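Local coordinates for protein DJ-1 homolog D (Arabidopsis thaliana, PDB 4OGG) that belongs to the DJ-1/PfpI family and carries two domains of that alpha/beta fold in a single chain, at residues 14-19 against 210-215; 20-25 against 64-69; 175-180 against 217-222. One frame throughout, in Å; residues are numbered along the deposited sequence.

The three contacts follow two helices that meet near the chain centre. Contact 1 joins helix 15-27 to helix 208-221, one from each DJ-1/PfpI unit. Contact 2 joins the next turns of helix 15-27 to residues 64-69, its centre about 8 Å from that of contact 1. Met-19 CE of contact 1 lies 3.6 Å from Phe-66 CE1 of contact 2. Contact 3 joins the end of helix 208-221 to helix 176-186, about 11 Å from contact 1 and 16 Å from contact 2, centre to centre. Val-20 CG1 of contact 2 is 3.7 Å from Ile-180 CD1 of contact 3. His-176 and Phe-179 also touch Ile-117, just before a modified cysteine.

Contact 1 (14-19 against 210-215)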
ATOM      1  N   GLU C  14      -9.006  13.125   9.654  1.00 11.46           N
ATOM      2  CA  GLU C  14      -8.470  13.445   8.330  1.00 11.66           C
ATOM      3  C   GLU C  14      -7.212  14.302   8.473  1.00 11.21           C
ATOM      4  O   GLU C  14      -7.233  15.347   9.124  1.00 10.95           O
ATOM      5  CB  GLU C  14      -9.537  14.158   7.492  1.00 10.84           C
ATOM      6  CG  GLU C  14      -9.545  13.745   6.017  1.00 12.82           C
ATOM      7  CD  GLU C  14      -8.392  14.325   5.215  1.00 12.68           C
ATOM      8  OE1 GLU C  14      -8.091  13.781   4.134  1.00 13.26           O
ATOM      9  OE2 GLU C  14      -7.797  15.335   5.644  1.00 11.12           O
ATOM     10  N   ASP C  15      -6.122  13.847   7.857  1.00 11.56           N
ATOM     11  CA  ASP C  15      -4.827  14.521   7.944  1.00  9.93           C
ATOM     12  C   ASP C  15      -4.836  16.026   7.658  1.00 11.07           C
ATOM     13  O   ASP C  15      -4.276  16.805   8.425  1.00 10.76           O
ATOM     14  CB  ASP C  15      -3.811  13.814   7.031  1.00 12.01           C
ATOM     15  CG  ASP C  15      -2.373  13.987   7.505  1.00 13.28           C
ATOM     16  OD1 ASP C  15      -2.167  14.512   8.622  1.00 13.68           O
ATOM     17  OD2 ASP C  15      -1.445  13.589   6.771  1.00 12.15           O
ATOM     18  N   TYR C  16      -5.454  16.445   6.559  1.00 10.00           N
ATOM     19  CA  TYR C  16      -5.502  17.875   6.254  1.00 11.13           C
ATOM     20  C   TYR C  16      -6.327  18.637   7.287  1.00 10.60           C
ATOM     21  O   TYR C  16      -5.971  19.743   7.694  1.00 12.40           O
ATOM     22  CB  TYR C  16      -6.145  18.137   4.888  1.00 11.31           C
ATOM     23  CG  TYR C  16      -5.260  17.955   3.673  1.00 12.98           C
ATOM     24  CD1 TYR C  16      -3.870  17.964   3.772  1.00 13.75           C
ATOM     25  CD2 TYR C  16      -5.829  17.853   2.401  1.00 14.24           C
ATOM     26  CE1 TYR C  16      -3.066  17.879   2.632  1.00 14.21           C
ATOM     27  CE2 TYR C  16      -5.039  17.773   1.264  1.00 14.67           C
ATOM     28  CZ  TYR C  16      -3.665  17.787   1.383  1.00 15.81           C
ATOM     29  OH  TYR C  16      -2.894  17.722   0.246  1.00 21.68           O
ATOM     30  N   GLU C  17      -7.435  18.034   7.699  1.00 10.08           N
ATOM     31  CA  GLU C  17      -8.351  18.675   8.627  1.00 11.78           C
ATOM     32  C   GLU C  17      -7.810  18.944  10.025  1.00 11.53           C
ATOM     33  O   GLU C  17      -8.392  19.724  10.778  1.00 12.11           O
ATOM     34  CB  GLU C  17      -9.657  17.885   8.648  1.00 13.27           C
ATOM     35  CG  GLU C  17     -10.441  18.127   7.364  1.00 14.36           C
ATOM     36  CD  GLU C  17     -11.433  17.037   7.028  1.00 16.34           C
ATOM     37  OE1 GLU C  17     -12.106  16.530   7.944  1.00 14.33           O
ATOM     38  OE2 GLU C  17     -11.551  16.702   5.831  1.00 20.80           O
ATOM     39  N   VAL C  18      -6.696  18.315  10.375  1.00 12.49           N
ATOM     40  CA  VAL C  18      -6.096  18.604  11.670  1.00 12.74           C
ATOM     41  C   VAL C  18      -4.875  19.500  11.459  1.00 12.66           C
ATOM     42  O   VAL C  18      -4.706  20.514  12.145  1.00 12.78           O
ATOM     43  CB  VAL C  18      -5.667  17.317  12.441  1.00 11.47           C
ATOM     44  CG1 VAL C  18      -4.744  16.457  11.590  1.00 12.36           C
ATOM     45  CG2 VAL C  18      -4.966  17.715  13.752  1.00 12.33           C
ATOM     46  N   MET C  19      -4.041  19.154  10.484  1.00 13.20           N
ATOM     47  CA  MET C  19      -2.824  19.919  10.253  1.00 13.07           C
ATOM     48  C   MET C  19      -2.993  21.334   9.714  1.00 13.04           C
ATOM     49  O   MET C  19      -2.285  22.237  10.149  1.00 13.03           O
ATOM     50  CB  MET C  19      -1.865  19.139   9.345  1.00 14.41           C
ATOM     51  CG  MET C  19      -0.443  19.684   9.364  1.00 12.95           C
ATOM     52  SD  MET C  19       0.256  19.770  11.040  1.00 14.81           S
ATOM     53  CE  MET C  19       1.099  18.180  11.154  1.00 18.64           C
ATOM     54  N   GLU C 210       3.253  20.424   2.735  1.00 13.51           N
ATOM     55  CA  GLU C 210       3.953  21.606   2.250  1.00 14.43           C
ATOM     56  C   GLU C 210       3.295  22.391   1.136  1.00 15.56           C
ATOM     57  O   GLU C 210       3.615  23.564   0.932  1.00 15.15           O
ATOM     58  CB  GLU C 210       5.387  21.217   1.906  1.00 14.66           C
ATOM     59  CG  GLU C 210       6.057  20.611   3.128  1.00 15.18           C
ATOM     60  CD  GLU C 210       7.429  20.053   2.861  1.00 16.12           C
ATOM     61  OE1 GLU C 210       7.936  19.331   3.744  1.00 19.29           O
ATOM     62  OE2 GLU C 210       7.996  20.334   1.785  1.00 17.45           O
ATOM     63  N   VAL C 211       2.380  21.764   0.411  1.00 14.80           N
ATOM     64  CA  VAL C 211       1.665  22.499  -0.617  1.00 15.76           C
ATOM     65  C   VAL C 211       0.329  22.962  -0.028  1.00 16.13           C
ATOM     66  O   VAL C 211      -0.003  24.144  -0.079  1.00 16.03           O
ATOM     67  CB  VAL C 211       1.393  21.646  -1.889  1.00 15.49           C
ATOM     68  CG1 VAL C 211       0.660  20.361  -1.531  1.00 16.76           C
ATOM     69  CG2 VAL C 211       0.570  22.464  -2.892  1.00 16.08           C
ATOM     70  N   LYS C 212      -0.408  22.037   0.579  1.00 14.50           N
ATOM     71  CA  LYS C 212      -1.725  22.352   1.118  1.00 12.56           C
ATOM     72  C   LYS C 212      -1.773  23.345   2.270  1.00 12.09           C
ATOM     73  O   LYS C 212      -2.597  24.259   2.264  1.00 13.88           O
ATOM     74  CB  LYS C 212      -2.446  21.070   1.547  1.00 12.11           C
ATOM     75  CG  LYS C 212      -3.972  21.205   1.573  1.00 13.82           C
ATOM     76  CD  LYS C 212      -4.544  21.225   0.153  1.00 15.04           C
ATOM     77  CE  LYS C 212      -6.065  21.112   0.152  1.00 15.48           C
ATOM     78  NZ  LYS C 212      -6.632  21.036  -1.230  1.00 16.69           N
ATOM     79  N   VAL C 213      -0.908  23.171   3.262  1.00 13.48           N
ATOM     80  CA  VAL C 213      -0.933  24.068   4.410  1.00 12.22           C
ATOM     81  C   VAL C 213      -0.647  25.527   4.066  1.00 14.12           C
ATOM     82  O   VAL C 213      -1.452  26.406   4.382  1.00 14.26           O
ATOM     83  CB  VAL C 213       0.023  23.581   5.524  1.00 13.28           C
ATOM     84  CG1 VAL C 213      -0.011  24.548   6.703  1.00 13.49           C
ATOM     85  CG2 VAL C 213      -0.406  22.192   5.990  1.00 13.23           C
ATOM     86  N   PRO C 214       0.493  25.816   3.415  1.00 14.42           N
ATOM     87  CA  PRO C 214       0.742  27.226   3.092  1.00 15.32           C
ATOM     88  C   PRO C 214      -0.310  27.767   2.123  1.00 15.46           C
ATOM     89  O   PRO C 214      -0.770  28.904   2.254  1.00 15.47           O
ATOM     90  CB  PRO C 214       2.139  27.201   2.468  1.00 13.52           C
ATOM     91  CG  PRO C 214       2.786  26.000   3.127  1.00 15.35           C
ATOM     92  CD  PRO C 214       1.667  24.987   3.086  1.00 14.54           C
ATOM     93  N   PHE C 215      -0.696  26.938   1.158  1.00 14.63           N
ATOM     94  CA  PHE C 215      -1.677  27.332   0.151  1.00 14.59           C
ATOM     95  C   PHE C 215      -2.995  27.757   0.789  1.00 15.02           C
ATOM     96  O   PHE C 215      -3.493  28.853   0.533  1.00 16.22           O
ATOM     97  CB  PHE C 215      -1.905  26.175  -0.831  1.00 14.34           C
ATOM     98  CG  PHE C 215      -2.740  26.542  -2.030  1.00 16.37           C
ATOM     99  CD1 PHE C 215      -4.110  26.301  -2.043  1.00 16.79           C
ATOM    100  CD2 PHE C 215      -2.154  27.124  -3.148  1.00 17.81           C
ATOM    101  CE1 PHE C 215      -4.887  26.632  -3.153  1.00 18.19           C
ATOM    102  CE2 PHE C 215      -2.922  27.462  -4.266  1.00 17.56           C
ATOM    103  CZ  PHE C 215      -4.291  27.214  -4.266  1.00 18.51           C
TER
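Tyr-16 and Met-19 of helix 15-27 meet Lys-212 and Val-213 of helix 208-221. The contact joins the two DJ-1/PfpI family units of the chain. Glu-14 is the N-cap just before helix 15-27. Glu-14 OE2 accepts from Tyr-16 N at 2.7 Å, on the syn side but tilted from the carboxylate plane, and takes a weak bond from Glu-17 N. Asp-15 reaches the second unit through OD1, bonded to Tyr-209 OH. Tyr-16 supplies the main surface. Lys-212 CG sits over the centre of its ring, 3.5 Å from the Tyr-16 ring centroid and 14° off the normal, a CH-pi contact. The lysine side chain lies over the face, crossing the tyrosine side chain at about a right angle. Its bend at chi2 (74°) turns CD and CE over the CE2 side, while Lys-212 CB lies 3.4 Å from Tyr-16 CE1. The ammonium group goes on to a salt bridge with Glu-174, and the Tyr-16 ring also stacks with His-257. One turn later, the sulfur end of Met-19 leads away. The root of that side chain stays at the contact, with Met-19 CG 4.2 Å from Val-213 CG2.

Contact 2 (20-25 against 64-69); sequences VPFQAL and HNFTLN
Phe-22 and Phe-66 form a T-shaped (edge-to-face) aromatic pair, joined at its margin by Asn-69. The contact uses the helix of a beta-alpha-beta unit of the DJ-1/PfpI fold. In that unit helix 15-27 connects the neighbouring parallel strands 3-8 and 30-35. Residues 64-69 include the short strand 66-67, which pairs with strand 44-51 in a separate small sheet.

Phe-22 has the most surface buried of any single residue here. Its CG is anti to the backbone N (chi1 179°), and this carries the ring out from the helix toward residues 64-69. One ring face receives the edge of Phe-66. The centroids of the Phe-22 and Phe-66 rings are 5.4 Å apart, with the planes at 80°. The approach is off centre. Phe-66 CZ lies toward the rim of the Phe-22 ring, 3.9 Å from CD2 and 4.0 Å from CG of Phe-22. Phe-66 CE1 comes in beside it, also near Phe-22 CD2.

Asn-69 meets the Phe-22 ring at the edge and in its plane. The amide is turned 68° from the ring. No hydrogen bond crosses between the segments, but both amide ends are engaged with strand 30-35. OD1 accepts from Thr-34 N, and ND2 bonds to Val-32 O. These bonds fix the rotation of the amide. Phe-22 itself packs on Val-32 and Thr-34, so the strand is a shared neighbour of the ring and the amide. At the ring edge, Asn-69 ND2 is 3.8 Å from Phe-22 CE1 and 4.0 Å from Phe-22 CZ.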
ATOM      1  N   VAL C  20      -3.908  21.542   8.773  1.00 14.02           N
ATOM      2  CA  VAL C  20      -4.083  22.884   8.227  1.00 14.51           C
ATOM      3  C   VAL C  20      -4.503  23.876   9.318  1.00 13.85           C
ATOM      4  O   VAL C  20      -3.860  24.906   9.498  1.00 15.69           O
ATOM      5  CB  VAL C  20      -5.094  22.898   7.053  1.00 13.77           C
ATOM      6  CG1 VAL C  20      -5.299  24.328   6.560  1.00 14.23           C
ATOM      7  CG2 VAL C  20      -4.560  22.044   5.907  1.00 13.78           C
ATOM      8  N   PRO C  21      -5.579  23.581  10.067  1.00 13.96           N
ATOM      9  CA  PRO C  21      -5.951  24.547  11.104  1.00 14.48           C
ATOM     10  C   PRO C  21      -4.898  24.642  12.207  1.00 14.00           C
ATOM     11  O   PRO C  21      -4.662  25.718  12.760  1.00 13.53           O
ATOM     12  CB  PRO C  21      -7.298  24.021  11.606  1.00 15.11           C
ATOM     13  CG  PRO C  21      -7.206  22.551  11.361  1.00 14.78           C
ATOM     14  CD  PRO C  21      -6.557  22.481   9.998  1.00 13.97           C
ATOM     15  N   PHE C  22      -4.248  23.522  12.510  1.00 12.74           N
ATOM     16  CA  PHE C  22      -3.211  23.497  13.546  1.00 13.00           C
ATOM     17  C   PHE C  22      -2.079  24.468  13.227  1.00 12.90           C
ATOM     18  O   PHE C  22      -1.657  25.250  14.080  1.00 14.42           O
ATOM     19  CB  PHE C  22      -2.630  22.082  13.695  1.00 11.75           C
ATOM     20  CG  PHE C  22      -1.534  21.972  14.729  1.00 14.23           C
ATOM     21  CD1 PHE C  22      -1.785  22.278  16.068  1.00 14.41           C
ATOM     22  CD2 PHE C  22      -0.254  21.560  14.365  1.00 13.68           C
ATOM     23  CE1 PHE C  22      -0.777  22.174  17.028  1.00 13.68           C
ATOM     24  CE2 PHE C  22       0.763  21.452  15.320  1.00 14.86           C
ATOM     25  CZ  PHE C  22       0.499  21.761  16.652  1.00 12.89           C
ATOM     26  N   GLN C  23      -1.583  24.422  11.997  1.00 12.73           N
ATOM     27  CA  GLN C  23      -0.481  25.293  11.615  1.00 13.90           C
ATOM     28  C   GLN C  23      -0.909  26.684  11.160  1.00 14.33           C
ATOM     29  O   GLN C  23      -0.210  27.665  11.418  1.00 15.08           O
ATOM     30  CB  GLN C  23       0.365  24.610  10.539  1.00 14.77           C
ATOM     31  CG  GLN C  23       0.867  23.247  10.985  1.00 15.29           C
ATOM     32  CD  GLN C  23       1.875  22.656  10.034  1.00 15.54           C
ATOM     33  OE1 GLN C  23       1.580  22.434   8.858  1.00 16.34           O
ATOM     34  NE2 GLN C  23       3.077  22.395  10.536  1.00 14.78           N
ATOM     35  N   ALA C  24      -2.052  26.778  10.494  1.00 14.15           N
ATOM     36  CA  ALA C  24      -2.533  28.074  10.033  1.00 14.47           C
ATOM     37  C   ALA C  24      -2.828  28.965  11.235  1.00 15.34           C
ATOM     38  O   ALA C  24      -2.375  30.106  11.299  1.00 14.87           O
ATOM     39  CB  ALA C  24      -3.791  27.906   9.190  1.00 14.57           C
ATOM     40  N   LEU C  25      -3.590  28.439  12.189  1.00 14.58           N
ATOM     41  CA  LEU C  25      -3.938  29.216  13.371  1.00 14.18           C
ATOM     42  C   LEU C  25      -2.689  29.669  14.114  1.00 15.20           C
ATOM     43  O   LEU C  25      -2.611  30.809  14.574  1.00 14.51           O
ATOM     44  CB  LEU C  25      -4.849  28.402  14.291  1.00 14.80           C
ATOM     45  CG  LEU C  25      -6.217  28.060  13.688  1.00 13.91           C
ATOM     46  CD1 LEU C  25      -7.011  27.256  14.699  1.00 14.30           C
ATOM     47  CD2 LEU C  25      -6.978  29.331  13.308  1.00 13.10           C
ATOM     48  N   HIS C  64       0.172  11.295   7.542  1.00 11.80           N
ATOM     49  CA  HIS C  64       1.275  11.461   8.485  1.00 13.10           C
ATOM     50  C   HIS C  64       0.779  11.115   9.883  1.00 13.25           C
ATOM     51  O   HIS C  64      -0.382  11.352  10.209  1.00 13.65           O
ATOM     52  CB  HIS C  64       1.761  12.918   8.562  1.00 12.26           C
ATOM     53  CG  HIS C  64       2.109  13.543   7.247  1.00 12.68           C
ATOM     54  ND1 HIS C  64       1.156  13.964   6.343  1.00 12.78           N
ATOM     55  CD2 HIS C  64       3.306  13.900   6.725  1.00 12.57           C
ATOM     56  CE1 HIS C  64       1.752  14.556   5.324  1.00 12.02           C
ATOM     57  NE2 HIS C  64       3.057  14.531   5.531  1.00 11.75           N
ATOM     58  N   ASN C  65       1.649  10.560  10.718  1.00 13.32           N
ATOM     59  CA  ASN C  65       1.235  10.298  12.086  1.00 13.18           C
ATOM     60  C   ASN C  65       1.237  11.692  12.703  1.00 12.80           C
ATOM     61  O   ASN C  65       2.129  12.491  12.414  1.00 14.59           O
ATOM     62  CB  ASN C  65       2.237   9.402  12.809  1.00 15.80           C
ATOM     63  CG  ASN C  65       2.227   7.986  12.284  1.00 18.46           C
ATOM     64  OD1 ASN C  65       1.165   7.396  12.092  1.00 18.68           O
ATOM     65  ND2 ASN C  65       3.412   7.427  12.060  1.00 20.14           N
ATOM     66  N   PHE C  66       0.235  11.995  13.520  1.00 12.40           N
ATOM     67  CA  PHE C  66       0.141  13.308  14.148  1.00 12.04           C
ATOM     68  C   PHE C  66       0.514  13.258  15.627  1.00 12.59           C
ATOM     69  O   PHE C  66      -0.070  12.495  16.391  1.00 12.92           O
ATOM     70  CB  PHE C  66      -1.280  13.864  14.017  1.00 12.65           C
ATOM     71  CG  PHE C  66      -1.398  15.300  14.430  1.00 13.01           C
ATOM     72  CD1 PHE C  66      -1.122  16.320  13.526  1.00 13.81           C
ATOM     73  CD2 PHE C  66      -1.727  15.635  15.736  1.00 14.76           C
ATOM     74  CE1 PHE C  66      -1.171  17.657  13.919  1.00 14.75           C
ATOM     75  CE2 PHE C  66      -1.777  16.971  16.141  1.00 13.74           C
ATOM     76  CZ  PHE C  66      -1.498  17.982  15.228  1.00 14.36           C
ATOM     77  N   THR C  67       1.470  14.093  16.025  1.00 13.30           N
ATOM     78  CA  THR C  67       1.920  14.133  17.413  1.00 15.18           C
ATOM     79  C   THR C  67       1.153  15.169  18.230  1.00 15.46           C
ATOM     80  O   THR C  67       1.156  16.356  17.909  1.00 14.72           O
ATOM     81  CB  THR C  67       3.427  14.450  17.499  1.00 15.36           C
ATOM     82  OG1 THR C  67       4.163  13.513  16.698  1.00 18.97           O
ATOM     83  CG2 THR C  67       3.903  14.355  18.942  1.00 17.83           C
ATOM     84  N   LEU C  68       0.496  14.704  19.287  1.00 15.40           N
ATOM     85  CA  LEU C  68      -0.286  15.565  20.169  1.00 14.53           C
ATOM     86  C   LEU C  68       0.646  16.389  21.052  1.00 15.48           C
ATOM     87  O   LEU C  68       1.732  15.930  21.398  1.00 14.58           O
ATOM     88  CB  LEU C  68      -1.190  14.707  21.055  1.00 13.83           C
ATOM     89  CG  LEU C  68      -2.103  13.731  20.304  1.00 13.93           C
ATOM     90  CD1 LEU C  68      -2.726  12.751  21.288  1.00 14.92           C
ATOM     91  CD2 LEU C  68      -3.181  14.510  19.544  1.00 13.32           C
ATOM     92  N   ASN C  69       0.225  17.602  21.410  1.00 15.43           N
ATOM     93  CA  ASN C  69       1.044  18.453  22.266  1.00 15.39           C
ATOM     94  C   ASN C  69       0.377  18.759  23.601  1.00 16.18           C
ATOM     95  O   ASN C  69       0.895  19.547  24.397  1.00 17.44           O
ATOM     96  CB  ASN C  69       1.420  19.763  21.550  1.00 15.09           C
ATOM     97  CG  ASN C  69       0.234  20.686  21.322  1.00 12.96           C
ATOM     98  OD1 ASN C  69      -0.882  20.418  21.761  1.00 14.54           O
ATOM     99  ND2 ASN C  69       0.484  21.795  20.638  1.00 14.87           N
TER

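Contact 3 (175-180 against 217-222)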
ATOM      1  N   GLY C 175     -13.099  23.649   1.969  1.00 14.17           N
ATOM      2  CA  GLY C 175     -13.672  24.860   2.531  1.00 14.28           C
ATOM      3  C   GLY C 175     -12.780  25.464   3.607  1.00 13.92           C
ATOM      4  O   GLY C 175     -13.167  26.427   4.270  1.00 14.06           O
ATOM      5  N   HIS C 176     -11.581  24.909   3.782  1.00 13.51           N
ATOM      6  CA  HIS C 176     -10.660  25.411   4.800  1.00 13.25           C
ATOM      7  C   HIS C 176     -10.444  26.926   4.805  1.00 13.92           C
ATOM      8  O   HIS C 176     -10.435  27.541   5.869  1.00 13.72           O
ATOM      9  CB  HIS C 176      -9.282  24.741   4.693  1.00 12.34           C
ATOM     10  CG  HIS C 176      -9.184  23.411   5.379  1.00 14.58           C
ATOM     11  ND1 HIS C 176      -9.950  23.070   6.473  1.00 15.29           N
ATOM     12  CD2 HIS C 176      -8.353  22.364   5.164  1.00 11.90           C
ATOM     13  CE1 HIS C 176      -9.594  21.872   6.903  1.00 12.80           C
ATOM     14  NE2 HIS C 176      -8.626  21.422   6.125  1.00 16.61           N
ATOM     15  N   PRO C 177     -10.251  27.546   3.624  1.00 12.36           N
ATOM     16  CA  PRO C 177     -10.032  29.000   3.599  1.00 13.17           C
ATOM     17  C   PRO C 177     -11.077  29.820   4.358  1.00 13.58           C
ATOM     18  O   PRO C 177     -10.745  30.543   5.306  1.00 14.06           O
ATOM     19  CB  PRO C 177     -10.007  29.319   2.104  1.00 14.43           C
ATOM     20  CG  PRO C 177      -9.388  28.075   1.515  1.00 14.53           C
ATOM     21  CD  PRO C 177     -10.137  26.976   2.268  1.00 13.34           C
ATOM     22  N   GLU C 178     -12.332  29.713   3.941  1.00 13.11           N
ATOM     23  CA  GLU C 178     -13.413  30.455   4.585  1.00 13.43           C
ATOM     24  C   GLU C 178     -13.681  29.919   5.994  1.00 14.42           C
ATOM     25  O   GLU C 178     -14.017  30.676   6.901  1.00 14.08           O
ATOM     26  CB  GLU C 178     -14.687  30.378   3.737  1.00 14.60           C
ATOM     27  CG  GLU C 178     -15.906  30.993   4.411  1.00 15.88           C
ATOM     28  CD  GLU C 178     -17.140  31.005   3.526  1.00 18.22           C
ATOM     29  OE1 GLU C 178     -17.224  30.179   2.591  1.00 19.39           O
ATOM     30  OE2 GLU C 178     -18.036  31.837   3.778  1.00 20.88           O
ATOM     31  N   PHE C 179     -13.514  28.610   6.162  1.00 13.54           N
ATOM     32  CA  PHE C 179     -13.717  27.942   7.447  1.00 13.98           C
ATOM     33  C   PHE C 179     -12.811  28.583   8.492  1.00 14.35           C
ATOM     34  O   PHE C 179     -13.263  29.040   9.544  1.00 13.34           O
ATOM     35  CB  PHE C 179     -13.371  26.457   7.295  1.00 13.76           C
ATOM     36  CG  PHE C 179     -13.529  25.641   8.559  1.00 12.81           C
ATOM     37  CD1 PHE C 179     -14.773  25.485   9.159  1.00 11.73           C
ATOM     38  CD2 PHE C 179     -12.436  24.962   9.096  1.00 13.37           C
ATOM     39  CE1 PHE C 179     -14.932  24.653  10.279  1.00 13.28           C
ATOM     40  CE2 PHE C 179     -12.580  24.131  10.213  1.00 12.06           C
ATOM     41  CZ  PHE C 179     -13.831  23.974  10.806  1.00 12.22           C
ATOM     42  N   ILE C 180     -11.522  28.619   8.182  1.00 13.78           N
ATOM     43  CA  ILE C 180     -10.533  29.188   9.080  1.00 14.40           C
ATOM     44  C   ILE C 180     -10.719  30.698   9.248  1.00 15.10           C
ATOM     45  O   ILE C 180     -10.589  31.225  10.355  1.00 13.74           O
ATOM     46  CB  ILE C 180      -9.109  28.867   8.565  1.00 15.15           C
ATOM     47  CG1 ILE C 180      -8.886  27.352   8.626  1.00 15.13           C
ATOM     48  CG2 ILE C 180      -8.064  29.621   9.378  1.00 15.17           C
ATOM     49  CD1 ILE C 180      -7.591  26.871   7.995  1.00 13.94           C
ATOM     50  N   SER C 217      -3.511  28.337   4.024  1.00 14.82           N
ATOM     51  CA  SER C 217      -3.306  29.322   5.083  1.00 14.29           C
ATOM     52  C   SER C 217      -3.390  30.719   4.467  1.00 15.30           C
ATOM     53  O   SER C 217      -4.044  31.616   5.009  1.00 14.76           O
ATOM     54  CB  SER C 217      -1.937  29.138   5.748  1.00 15.03           C
ATOM     55  OG  SER C 217      -1.893  27.959   6.536  1.00 16.12           O
ATOM     56  N   LEU C 218      -2.732  30.898   3.328  1.00 14.43           N
ATOM     57  CA  LEU C 218      -2.737  32.190   2.651  1.00 16.34           C
ATOM     58  C   LEU C 218      -4.118  32.530   2.095  1.00 16.58           C
ATOM     59  O   LEU C 218      -4.522  33.694   2.092  1.00 17.77           O
ATOM     60  CB  LEU C 218      -1.683  32.203   1.536  1.00 16.61           C
ATOM     61  CG  LEU C 218      -0.239  32.104   2.036  1.00 17.49           C
ATOM     62  CD1 LEU C 218       0.714  31.893   0.866  1.00 17.31           C
ATOM     63  CD2 LEU C 218       0.120  33.369   2.806  1.00 19.14           C
ATOM     64  N   GLN C 219      -4.846  31.521   1.626  1.00 16.00           N
ATOM     65  CA  GLN C 219      -6.190  31.754   1.108  1.00 15.74           C
ATOM     66  C   GLN C 219      -7.121  32.140   2.255  1.00 15.07           C
ATOM     67  O   GLN C 219      -8.067  32.905   2.066  1.00 14.87           O
ATOM     68  CB  GLN C 219      -6.750  30.500   0.439  1.00 15.01           C
ATOM     69  CG  GLN C 219      -6.123  30.147  -0.899  1.00 16.66           C
ATOM     70  CD  GLN C 219      -6.752  28.912  -1.504  1.00 17.75           C
ATOM     71  OE1 GLN C 219      -6.847  27.872  -0.850  1.00 16.99           O
ATOM     72  NE2 GLN C 219      -7.187  29.016  -2.757  1.00 18.82           N
ATOM     73  N   ALA C 220      -6.858  31.598   3.442  1.00 14.25           N
ATOM     74  CA  ALA C 220      -7.693  31.889   4.607  1.00 15.34           C
ATOM     75  C   ALA C 220      -7.608  33.358   5.007  1.00 16.97           C
ATOM     76  O   ALA C 220      -8.564  33.923   5.550  1.00 17.13           O
ATOM     77  CB  ALA C 220      -7.284  31.012   5.776  1.00 14.34           C
ATOM     78  N   LEU C 221      -6.458  33.967   4.744  1.00 16.07           N
ATOM     79  CA  LEU C 221      -6.238  35.371   5.066  1.00 17.09           C
ATOM     80  C   LEU C 221      -6.983  36.256   4.071  1.00 17.82           C
ATOM     81  O   LEU C 221      -7.255  37.422   4.352  1.00 17.40           O
ATOM     82  CB  LEU C 221      -4.740  35.693   5.029  1.00 15.30           C
ATOM     83  CG  LEU C 221      -3.871  35.048   6.112  1.00 16.12           C
ATOM     84  CD1 LEU C 221      -2.404  35.176   5.748  1.00 14.59           C
ATOM     85  CD2 LEU C 221      -4.152  35.707   7.453  1.00 14.95           C
ATOM     86  N   GLY C 222      -7.311  35.694   2.911  1.00 18.08           N
ATOM     87  CA  GLY C 222      -8.021  36.450   1.895  1.00 18.81           C
ATOM     88  C   GLY C 222      -7.218  36.670   0.625  1.00 19.65           C
ATOM     89  O   GLY C 222      -7.680  37.341  -0.302  1.00 20.79           O
TER
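Pro-177 and Ile-180, in the first turns of helix 176-186, lie against Gln-219 and Ala-220 near the end of helix 208-221. The axes of segments 176-180 and 217-221 approach to 7.5 Å and cross at -54°. This is a close helix pair, consistent with the small side chain of Ala-220, whose CB lies 3.5 Å from Pro-177 O.

The closest meeting involves backbone atoms. Ala-220 CA makes a CA-H...O contact with Pro-177 O at 3.4 Å, with an angle of 139° at the hydrogen. The CA atoms of Pro-177 and Ala-220 are only 3.9 Å apart.

Side chains add apolar and alongside contacts. The proline ring and Gln-219 lie side by side and point the same way. Pro-177 CG is 3.7 Å from Gln-219 CB and 3.5 Å from Gln-219 OE1, so the extended glutamine chain runs alongside the ring. Ile-180 uses CG2, the branch anti to its backbone N, which points it at the methyl of Ala-220, with Ile-180 CG2 3.9 Å from Ala-220 CB.

Hydrogen bonding across the segments is absent. Nearby, Gln-181 NE2 bonds to Ala-220 O, a polar tie between the same two helices. Helix 208-221 closes with a Schellman motif. Gly-222 has positive phi, and its N bonds back to Gln-219 O at 3.0 Å.

The pair spans the two DJ-1/PfpI units. Ile-180 and Ser-217 also rest on helix 15-27, through Val-20 and Ala-24 respectively. Helix 369-380 packs against Ser-217, Leu-218 and Leu-221, so helix 208-221 runs between neighbours from both units.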